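Local structure of short chain dehydrogenase (Salmonella typhi, 3G1T) at residues T75-A78 with E79-R82; E113-P116 with Q117-Q120; V122-V125 with N126-T130; G165-A168 with T169-F172. The protein probably works as an NAD(P)-dependent oxidoreductase of the short-chain dehydrogenase/reductase family, on a substrate that is not known. All coordinates share one frame; numbering follows the deposited sequence.

Contact 1. Residues T75-A78 with E79-R82; sequences TCTA and EECR
A78 O receives the amide of R82 at 2.9 Å (R82 N), the shortest hydrogen bond in this first turn of helix 78-91. One residue earlier, T77 O takes C81 N at 3.1 Å. T77 is the N-cap, and with E80 it forms a capping box, a reciprocal pair of bonds that satisfies two amides at the helix start. In one direction T77 OG1 accepts E80 N at 3.0 Å; the hydroxyl lies between its own backbone N and carbonyl carbon (chi1 69°), which turns it back toward the helix. In the other, the extended E80 chain runs back past the cap, crossing the T77 side chain obliquely, and its OE1 takes T77 N at 3.1 Å on the anti side of the carboxylate, 21° out of its plane. The same oxygen comes within 3.2 Å of C76 CA. Beneath the box, on the buried side, C76 SG and C81 SG meet at 3.8 Å, a van der Waals contact rather than a disulfide. C76 also rests on A129 of helix 116-142. A78 touches M132 and R82 touches Q135 and A136 of the same helix, while A78 also packs on P116 of the second subunit.

Contact 2. Residues E113-P116 with Q117-Q120; sequences EQDP and QIWQ
The start of helix 116-142 is capped here by D115, whose OD2 accepts I118 N at 2.8 Å. CG of D115 is anti to the backbone N (chi1 178°), which brings OD2 to the I118 amide, met on the anti side of the oxygen and 24° out of the carboxylate plane. I118 CG1 lies 3.3 Å from the same oxygen, so the apolar branch packs against the cap. As the N-cap residue, D115 also begins the helical bonding through its carbonyl: D115 O takes W119 N at 3.0 Å. Next along, P116 O is gripped twice by one residue, by Q120 N at 3.0 Å and by Q120 NE2 at 3.2 Å, the two donors arriving from opposite faces of the carbonyl plane. NE2 stands well above that plane, 59° out of it, and Q120 OE1 is left to accept Q124 NE2 of the second subunit. The Q114 amide abuts the edge of the W119 indole, with the two flat groups nearly perpendicular. W119 itself serves the dimer interface of this Rossmann-type domain: NE1 bonds to N128 OD1 of the second subunit, and the ring stacks on F131 of that subunit.

Contact 3. Residues V122-V125 with N126-T130; sequences VMQV and NVNAT
With CG of Q124 anti to its backbone N (chi1 -167°) and the chain bent beyond it, the Q124 amide comes round to N128, one turn further on, whose CG takes the other course, beside its backbone N (chi1 -56°). N128 ND2 donates to Q124 OE1 at 3.1 Å in an almost straight bond. The acceptor lies in the N128 amide plane, whereas the donor stands above the plane of the Q124 amide, the side chains crossing at about a right angle. Their remaining polar ends serve the dimer: Q124 NE2 bonds to Q120 of the second subunit and N128 OD1 to W119 of that subunit. Within helix 116-142 the backbone widens into a pi-type turn at 126-129. M123 O accepts both V127 N at 2.9 Å and N128 N at 3.0 Å, and A129 N reaches Q124 O at 2.8 Å, five residues back. Across the wide turn, V125 O is met in its carbonyl plane by T130 OG1 at 2.8 Å, from five residues on. M123 and V127 lie side by side, CE against CG2 at 3.9 Å. The N126 amide is held by partners outside the two segments, OD1 by L104 N and ND2 probably by S170 OG; in related dehydrogenases an asparagine at this place in the helix belongs to the catalytic tetrad, which would be consistent with such a role for N126. With M123 O serving two amides and the T130 hydroxyl serving the carbonyl of V125, the irregular turn can lie buried with these backbone groups still paired.

Contact 4. Residues G165-A168 with T169-F172; sequences GAYA and TSKF
Y167 and K171 hold the spacing of the YxxxK signature of short-chain dehydrogenases, one helical turn apart near the start of helix 165-185, in the beta-alpha-beta unit of strand 147-152, helix 165-185 and strand 190-196. In relatives this pair serves catalysis, which is probable here too. The whole contact is buried, yet its packing is uneven. The tight part is the backbone side. S170 OG, the probable partner of N126, donates to Y167 O at 2.7 Å, and the same carbonyl takes K171 N at 2.9 Å. G165 O is doubly held as well, by T169 N at 3.2 Å and by T169 OG1 at 3.0 Å; the hydroxyl comes from above the carbonyl plane, the amide nearly along the C=O bond. The looser part is the aromatic side, joined by van der Waals and CH-pi contacts, with no hydrogen bond between the two side chains. K171 CG sits beside its backbone N (chi1 -62°), which puts it over one face of the Y167 ring, a CH-pi contact with CG 4.1 Å from the centroid and 16° off the normal. The bend at chi2 carries the chain on along the ring until CE comes within 3.4 Å of Y167 OH, while NZ continues to the carbonyl of T152. At the dimer interface F172 packs on F172 of the second subunit, and the edge of its ring, at CD1, lies 3.4 Å from A168 O.

Overall arrangement
Contacts 2 and 3 follow one another on helix 116-142, their centres 14 Å apart, and contact 4 packs against both. Between contacts 3 and 4 the centres are 10 Å apart, and the probable bond from N126 ND2 to S170 OG, 3.1 Å long, ties the two helices together; this places N126 beside the YxxxK pair, where the active site of related dehydrogenases lies. W119 CH2 of contact 2 meets T169 OG1 of contact 4 at 3.4 Å. Contact 1 caps a different helix and meets contact 3 where C76 SG touches A129 CB at 4.0 Å, but stays about 15 Å, nearest atoms, from contact 4. All four touch the second subunit.

Contact 1. Residues T75-A78 with E79-R82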
# COMPACT_ATOMS: atom_id res chain seq x y z
N THR A 75 8.64 3.79 15.46
CA THR A 75 9.88 3.14 15.87
C THR A 75 9.65 1.74 16.46
O THR A 75 10.60 1.02 16.71
CB THR A 75 10.69 3.97 16.90
OG1 THR A 75 9.97 4.02 18.13
CG2 THR A 75 11.01 5.40 16.42
N CYS A 76 8.39 1.36 16.67
CA CYS A 76 8.14 0.10 17.39
C CYS A 76 8.55 -1.15 16.60
O CYS A 76 8.52 -1.18 15.36
CB CYS A 76 6.69 -0.02 17.89
SG CYS A 76 5.48 -0.33 16.56
N THR A 77 8.96 -2.16 17.38
CA THR A 77 9.33 -3.48 16.88
C THR A 77 8.19 -4.46 17.05
O THR A 77 7.29 -4.24 17.84
CB THR A 77 10.59 -4.03 17.66
OG1 THR A 77 10.25 -4.32 19.03
CG2 THR A 77 11.78 -2.95 17.62
N ALA A 78 8.22 -5.54 16.29
CA ALA A 78 7.30 -6.68 16.51
C ALA A 78 7.23 -7.09 18.02
O ALA A 78 6.15 -7.25 18.57
CB ALA A 78 7.73 -7.86 15.64
N GLU A 79 8.38 -7.23 18.66
CA GLU A 79 8.46 -7.60 20.11
C GLU A 79 7.79 -6.56 21.02
O GLU A 79 7.11 -6.91 21.98
CB GLU A 79 9.93 -7.79 20.50
CG GLU A 79 10.19 -8.29 21.92
CD GLU A 79 9.44 -9.59 22.27
OE1 GLU A 79 9.23 -10.45 21.38
OE2 GLU A 79 9.06 -9.74 23.46
N GLU A 80 7.98 -5.28 20.72
CA GLU A 80 7.21 -4.22 21.47
C GLU A 80 5.67 -4.32 21.31
O GLU A 80 4.91 -4.10 22.28
CB GLU A 80 7.69 -2.80 21.08
CG GLU A 80 8.99 -2.40 21.84
CD GLU A 80 9.66 -1.12 21.33
OE1 GLU A 80 9.50 -0.76 20.14
OE2 GLU A 80 10.40 -0.48 22.12
N CYS A 81 5.23 -4.64 20.10
CA CYS A 81 3.78 -4.90 19.85
C CYS A 81 3.33 -6.14 20.65
O CYS A 81 2.25 -6.10 21.25
CB CYS A 81 3.50 -5.09 18.35
SG CYS A 81 3.75 -3.57 17.45
N ARG A 82 4.14 -7.21 20.65
CA ARG A 82 3.84 -8.42 21.43
C ARG A 82 3.77 -8.10 22.97
O ARG A 82 2.93 -8.68 23.68
CB ARG A 82 4.84 -9.58 21.19
CG ARG A 82 4.84 -10.31 19.81
CD ARG A 82 3.50 -10.95 19.29
NE ARG A 82 3.66 -11.55 17.96
CZ ARG A 82 2.76 -12.32 17.34
NH1 ARG A 82 1.59 -12.62 17.90
NH2 ARG A 82 3.05 -12.81 16.13

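Contact 2. Residues E113-P116 with Q117-Q120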
# COMPACT_ATOMS: atom_id res chain seq x y z
N GLU A 113 8.72 15.65 -5.95
CA GLU A 113 9.30 16.28 -4.73
C GLU A 113 9.18 15.48 -3.46
O GLU A 113 9.89 15.75 -2.48
CB GLU A 113 8.61 17.67 -4.48
CG GLU A 113 9.06 18.82 -5.39
CD GLU A 113 8.19 20.11 -5.19
OE1 GLU A 113 7.58 20.32 -4.09
OE2 GLU A 113 8.10 20.89 -6.19
N GLN A 114 8.35 14.42 -3.41
CA GLN A 114 8.17 13.76 -2.12
C GLN A 114 9.47 13.33 -1.45
O GLN A 114 10.28 12.61 -2.05
CB GLN A 114 7.34 12.48 -2.26
CG GLN A 114 5.89 12.71 -2.61
CD GLN A 114 5.00 12.79 -1.41
OE1 GLN A 114 4.28 13.83 -1.23
NE2 GLN A 114 5.01 11.74 -0.55
N ASP A 115 9.67 13.74 -0.20
CA ASP A 115 10.89 13.36 0.51
C ASP A 115 10.93 11.84 0.75
O ASP A 115 10.00 11.31 1.38
CB ASP A 115 10.97 14.01 1.88
CG ASP A 115 12.18 13.56 2.60
OD1 ASP A 115 13.27 13.87 2.13
OD2 ASP A 115 12.06 12.86 3.57
N PRO A 116 12.01 11.14 0.33
CA PRO A 116 12.02 9.66 0.53
C PRO A 116 11.92 9.16 1.97
O PRO A 116 11.26 8.12 2.25
CB PRO A 116 13.31 9.21 -0.14
CG PRO A 116 13.49 10.28 -1.26
CD PRO A 116 13.10 11.57 -0.58
N GLN A 117 12.58 9.86 2.88
CA GLN A 117 12.56 9.46 4.29
C GLN A 117 11.17 9.65 4.87
O GLN A 117 10.72 8.78 5.60
CB GLN A 117 13.63 10.23 5.11
CG GLN A 117 13.76 9.73 6.57
CD GLN A 117 13.99 8.18 6.68
OE1 GLN A 117 15.11 7.68 6.46
NE2 GLN A 117 12.90 7.42 6.98
N ILE A 118 10.53 10.79 4.59
CA ILE A 118 9.16 11.01 5.12
C ILE A 118 8.22 9.94 4.55
O ILE A 118 7.32 9.39 5.26
CB ILE A 118 8.57 12.42 4.86
CG1 ILE A 118 9.43 13.54 5.52
CG2 ILE A 118 7.17 12.44 5.36
CD1 ILE A 118 9.75 13.26 6.92
N TRP A 119 8.46 9.62 3.28
CA TRP A 119 7.63 8.64 2.55
C TRP A 119 7.73 7.27 3.29
O TRP A 119 6.71 6.62 3.58
CB TRP A 119 8.09 8.53 1.09
CG TRP A 119 7.51 7.26 0.33
CD1 TRP A 119 7.83 5.95 0.58
CD2 TRP A 119 6.52 7.25 -0.71
NE1 TRP A 119 7.08 5.12 -0.26
CE2 TRP A 119 6.29 5.90 -1.07
CE3 TRP A 119 5.84 8.25 -1.40
CZ2 TRP A 119 5.39 5.54 -2.11
CZ3 TRP A 119 4.94 7.92 -2.42
CH2 TRP A 119 4.71 6.55 -2.76
N GLN A 120 8.96 6.85 3.62
CA GLN A 120 9.20 5.62 4.41
C GLN A 120 8.55 5.69 5.77
O GLN A 120 7.96 4.69 6.23
CB GLN A 120 10.73 5.36 4.53
CG GLN A 120 11.23 4.01 3.98
CD GLN A 120 12.39 4.10 2.94
OE1 GLN A 120 12.94 3.08 2.57
NE2 GLN A 120 12.72 5.31 2.45

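Contact 3. Residues V122-V125 with N126-T130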
# COMPACT_ATOMS: atom_id res chain seq x y z
N VAL A 122 5.82 7.35 6.67
CA VAL A 122 4.37 7.22 6.46
C VAL A 122 4.05 5.74 6.29
O VAL A 122 3.06 5.25 6.90
CB VAL A 122 3.80 8.09 5.25
CG1 VAL A 122 2.36 7.72 4.88
CG2 VAL A 122 3.88 9.59 5.63
N MET A 123 4.85 5.04 5.49
CA MET A 123 4.59 3.61 5.26
C MET A 123 4.75 2.84 6.58
O MET A 123 4.00 1.89 6.86
CB MET A 123 5.52 3.04 4.18
CG MET A 123 5.03 3.45 2.71
SD MET A 123 3.31 3.11 2.09
CE MET A 123 3.59 1.38 2.03
N GLN A 124 5.76 3.21 7.35
CA GLN A 124 6.07 2.49 8.59
C GLN A 124 4.94 2.65 9.59
O GLN A 124 4.60 1.67 10.28
CB GLN A 124 7.40 2.98 9.23
CG GLN A 124 7.92 2.05 10.36
CD GLN A 124 8.23 0.66 9.80
OE1 GLN A 124 8.55 0.54 8.64
NE2 GLN A 124 8.25 -0.39 10.66
N VAL A 125 4.38 3.87 9.72
CA VAL A 125 3.33 4.05 10.73
C VAL A 125 2.03 3.42 10.18
O VAL A 125 1.34 2.66 10.90
CB VAL A 125 3.09 5.57 11.07
CG1 VAL A 125 1.78 5.82 11.92
CG2 VAL A 125 4.32 6.10 11.79
N ASN A 126 1.65 3.83 8.96
CA ASN A 126 0.29 3.61 8.49
C ASN A 126 0.13 2.16 8.04
O ASN A 126 -0.97 1.58 8.15
CB ASN A 126 -0.11 4.55 7.33
CG ASN A 126 -0.15 6.03 7.77
OD1 ASN A 126 0.19 6.30 8.95
ND2 ASN A 126 -0.54 6.96 6.87
N VAL A 127 1.22 1.57 7.57
CA VAL A 127 1.10 0.19 7.11
C VAL A 127 1.84 -0.83 7.99
O VAL A 127 1.24 -1.79 8.54
CB VAL A 127 1.56 0.01 5.65
CG1 VAL A 127 1.25 -1.43 5.13
CG2 VAL A 127 0.86 0.99 4.74
N ASN A 128 3.14 -0.69 8.12
CA ASN A 128 3.87 -1.83 8.76
C ASN A 128 3.66 -1.96 10.25
O ASN A 128 3.56 -3.07 10.79
CB ASN A 128 5.37 -1.75 8.48
CG ASN A 128 5.69 -1.69 6.99
OD1 ASN A 128 4.97 -2.20 6.18
ND2 ASN A 128 6.78 -0.96 6.63
N ALA A 129 3.66 -0.84 10.98
CA ALA A 129 3.42 -0.92 12.40
C ALA A 129 1.96 -1.21 12.73
O ALA A 129 1.65 -1.86 13.70
CB ALA A 129 3.81 0.39 13.03
N THR A 130 1.03 -0.73 11.90
CA THR A 130 -0.36 -0.99 12.11
C THR A 130 -0.58 -2.51 11.87
O THR A 130 -1.29 -3.15 12.62
CB THR A 130 -1.20 -0.09 11.16
OG1 THR A 130 -1.02 1.29 11.53
CG2 THR A 130 -2.65 -0.43 11.22

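Contact 4. Residues G165-A168 with T169-F172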
# COMPACT_ATOMS: atom_id res chain seq x y z
N GLY A 165 0.60 11.62 -2.50
CA GLY A 165 1.90 10.89 -2.27
C GLY A 165 1.87 9.67 -1.34
O GLY A 165 1.00 8.75 -1.56
N ALA A 166 2.72 9.68 -0.30
CA ALA A 166 2.81 8.55 0.63
C ALA A 166 1.49 8.27 1.33
O ALA A 166 1.11 7.14 1.55
CB ALA A 166 3.97 8.76 1.62
N TYR A 167 0.78 9.30 1.73
CA TYR A 167 -0.51 9.10 2.43
C TYR A 167 -1.49 8.23 1.60
O TYR A 167 -2.02 7.21 2.10
CB TYR A 167 -1.18 10.45 2.71
CG TYR A 167 -2.34 10.29 3.71
CD1 TYR A 167 -2.06 9.96 5.07
CD2 TYR A 167 -3.70 10.43 3.32
CE1 TYR A 167 -3.10 9.84 6.01
CE2 TYR A 167 -4.74 10.27 4.29
CZ TYR A 167 -4.41 10.02 5.59
OH TYR A 167 -5.37 9.85 6.55
N ALA A 168 -1.79 8.67 0.37
CA ALA A 168 -2.73 7.94 -0.53
C ALA A 168 -2.24 6.47 -0.73
O ALA A 168 -3.05 5.54 -0.60
CB ALA A 168 -2.80 8.58 -1.85
N THR A 169 -0.95 6.32 -1.06
CA THR A 169 -0.30 5.00 -1.24
C THR A 169 -0.59 4.16 -0.00
O THR A 169 -0.96 2.96 -0.12
CB THR A 169 1.19 5.13 -1.56
OG1 THR A 169 1.35 5.97 -2.72
CG2 THR A 169 1.86 3.72 -1.91
N SER A 170 -0.34 4.74 1.18
CA SER A 170 -0.51 3.96 2.46
C SER A 170 -1.97 3.65 2.78
O SER A 170 -2.25 2.64 3.47
CB SER A 170 0.07 4.75 3.66
OG SER A 170 -0.83 5.80 4.07
N LYS A 171 -2.93 4.50 2.33
CA LYS A 171 -4.33 4.20 2.54
C LYS A 171 -4.87 3.14 1.51
O LYS A 171 -5.72 2.33 1.87
CB LYS A 171 -5.16 5.51 2.62
CG LYS A 171 -4.72 6.39 3.83
CD LYS A 171 -4.86 5.69 5.19
CE LYS A 171 -4.67 6.55 6.46
NZ LYS A 171 -4.84 5.65 7.69
N PHE A 172 -4.36 3.16 0.28
CA PHE A 172 -4.63 2.02 -0.62
C PHE A 172 -4.10 0.76 0.06
O PHE A 172 -4.81 -0.30 0.12
CB PHE A 172 -3.91 2.25 -1.95
CG PHE A 172 -4.79 2.84 -3.01
CD1 PHE A 172 -5.05 4.24 -3.00
CD2 PHE A 172 -5.41 2.03 -3.94
CE1 PHE A 172 -5.88 4.81 -3.98
CE2 PHE A 172 -6.25 2.55 -4.98
CZ PHE A 172 -6.49 4.01 -4.97